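Local coordinates for protein interacting with HSP90 1 (PDB 4CHH) that takes part in pre-rRNA processing as a component of the yeast R2TP complex and interacts with the chaperone HSP90, at residues 73-78 / 122-127. Numbering follows the deposited sequence.
Sequences EVDFNA and SRWICD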
# COMPACT_ATOMS: atom_id res chain seq x y z
N GLU A 73 18.23 0.61 -0.68
CA GLU A 73 19.63 0.22 -0.87
C GLU A 73 20.25 -0.16 0.49
O GLU A 73 21.06 -1.08 0.55
CB GLU A 73 20.42 1.33 -1.55
CG GLU A 73 20.17 1.39 -3.05
CD GLU A 73 20.95 2.44 -3.82
OE1 GLU A 73 20.94 3.62 -3.41
OE2 GLU A 73 21.59 2.07 -4.83
N VAL A 74 19.82 0.52 1.57
CA VAL A 74 20.25 0.25 2.94
C VAL A 74 19.36 -0.86 3.53
O VAL A 74 18.14 -0.68 3.64
CB VAL A 74 20.24 1.53 3.84
CG1 VAL A 74 20.59 1.18 5.28
CG2 VAL A 74 21.20 2.60 3.30
N ASP A 75 19.98 -1.99 3.91
CA ASP A 75 19.35 -3.16 4.53
C ASP A 75 18.70 -2.76 5.86
O ASP A 75 19.23 -1.90 6.55
CB ASP A 75 20.40 -4.27 4.75
CG ASP A 75 19.83 -5.63 5.13
OD1 ASP A 75 18.70 -5.95 4.65
OD2 ASP A 75 20.49 -6.36 5.89
N PHE A 76 17.54 -3.38 6.22
CA PHE A 76 16.86 -2.99 7.45
C PHE A 76 17.60 -3.46 8.69
O PHE A 76 17.77 -4.65 8.95
CB PHE A 76 15.38 -3.42 7.54
CG PHE A 76 14.72 -2.95 8.83
CD1 PHE A 76 14.50 -1.60 9.07
CD2 PHE A 76 14.40 -3.86 9.83
CE1 PHE A 76 13.97 -1.16 10.30
CE2 PHE A 76 13.85 -3.42 11.05
CZ PHE A 76 13.65 -2.08 11.28
N ASN A 77 18.01 -2.47 9.45
CA ASN A 77 18.63 -2.54 10.77
C ASN A 77 18.05 -1.34 11.51
O ASN A 77 18.23 -0.20 11.06
CB ASN A 77 20.15 -2.53 10.67
CG ASN A 77 20.85 -2.65 12.01
OD1 ASN A 77 20.70 -1.81 12.91
ND2 ASN A 77 21.66 -3.68 12.16
N ALA A 78 17.27 -1.61 12.60
CA ALA A 78 16.52 -0.59 13.35
C ALA A 78 17.36 0.63 13.74
O ALA A 78 16.92 1.74 13.51
CB ALA A 78 15.90 -1.21 14.61
N SER A 122 8.40 -6.99 2.93
CA SER A 122 7.24 -7.64 3.55
C SER A 122 7.69 -8.55 4.70
O SER A 122 6.93 -8.76 5.64
CB SER A 122 6.43 -8.42 2.52
OG SER A 122 6.92 -9.73 2.27
N ARG A 123 8.93 -9.10 4.62
CA ARG A 123 9.48 -9.96 5.67
C ARG A 123 10.01 -9.11 6.83
O ARG A 123 9.88 -9.51 7.98
CB ARG A 123 10.57 -10.91 5.11
CG ARG A 123 10.02 -12.06 4.22
CD ARG A 123 8.54 -11.92 3.90
NE ARG A 123 7.71 -12.77 4.72
CZ ARG A 123 6.39 -12.73 4.77
NH1 ARG A 123 5.71 -11.84 4.05
NH2 ARG A 123 5.73 -13.56 5.56
N TRP A 124 10.59 -7.95 6.54
CA TRP A 124 11.11 -7.03 7.58
C TRP A 124 9.99 -6.59 8.52
O TRP A 124 10.20 -6.53 9.72
CB TRP A 124 11.73 -5.77 6.95
CG TRP A 124 12.94 -5.97 6.08
CD1 TRP A 124 13.80 -7.02 6.09
CD2 TRP A 124 13.47 -5.03 5.13
NE1 TRP A 124 14.79 -6.84 5.15
CE2 TRP A 124 14.62 -5.62 4.56
CE3 TRP A 124 13.07 -3.75 4.70
CZ2 TRP A 124 15.40 -4.96 3.60
CZ3 TRP A 124 13.86 -3.09 3.76
CH2 TRP A 124 14.98 -3.71 3.19
N ILE A 125 8.80 -6.25 7.95
CA ILE A 125 7.68 -5.73 8.73
C ILE A 125 7.00 -6.85 9.57
O ILE A 125 6.21 -6.53 10.46
CB ILE A 125 6.68 -4.90 7.87
CG1 ILE A 125 6.00 -5.77 6.77
CG2 ILE A 125 7.41 -3.67 7.29
CD1 ILE A 125 4.81 -5.17 6.06
N CYS A 126 7.35 -8.14 9.33
CA CYS A 126 6.90 -9.28 10.16
C CYS A 126 7.63 -9.29 11.48
O CYS A 126 7.04 -9.64 12.50
CB CYS A 126 7.15 -10.61 9.44
SG CYS A 126 6.02 -10.95 8.09
N ASP A 127 8.95 -8.99 11.44
CA ASP A 127 9.89 -9.07 12.56
C ASP A 127 10.05 -7.77 13.36
O ASP A 127 10.63 -7.81 14.45
CB ASP A 127 11.27 -9.49 12.02
CG ASP A 127 11.30 -10.82 11.30
OD1 ASP A 127 10.47 -11.71 11.64
OD2 ASP A 127 12.16 -10.99 10.41
O HOH W 1 17.32 -8.31 4.79
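Within the PIH1 N-terminal domain, the loop that leads into helix 78-86 meets helix 119-127 through one indole, that of Trp-124, which reaches across to Phe-76 and Asp-75. The CB of Phe-76 sits over the centre of one indole face, 3.5 Å from Trp-124 CD2, in a CH-pi contact whose approach is 20° off the normal of the six-membered ring. With its CG anti to the backbone N (chi1 -179°), Phe-76 carries its phenyl onward from that methylene and off the indole face; the phenyl and the five-membered ring of Trp-124 meet only obliquely, planes 35° apart, centroids 5.9 Å apart. The carboxylate of Asp-75 crosses the indole at a slant, OD1 lying 3.6 Å from Trp-124 CZ2. A water in the indole plane joins the two polar groups: it accepts from Trp-124 NE1 at 2.9 Å and donates to Asp-75 OD1 at 2.7 Å. A leucine in place of Trp-124 would probably leave the Phe-76 methylene without its flat partner and the bridging water without its N-H donor. The contact lies at the periphery of the domain, between the loop before helix 78-86 and helix 119-127. Pro-72 also touches the indole, Val-81 of helix 78-86 packs against Phe-76, and Leu-131 of helix 129-147 touches both aromatic side chains, so the contact draws in all three helices.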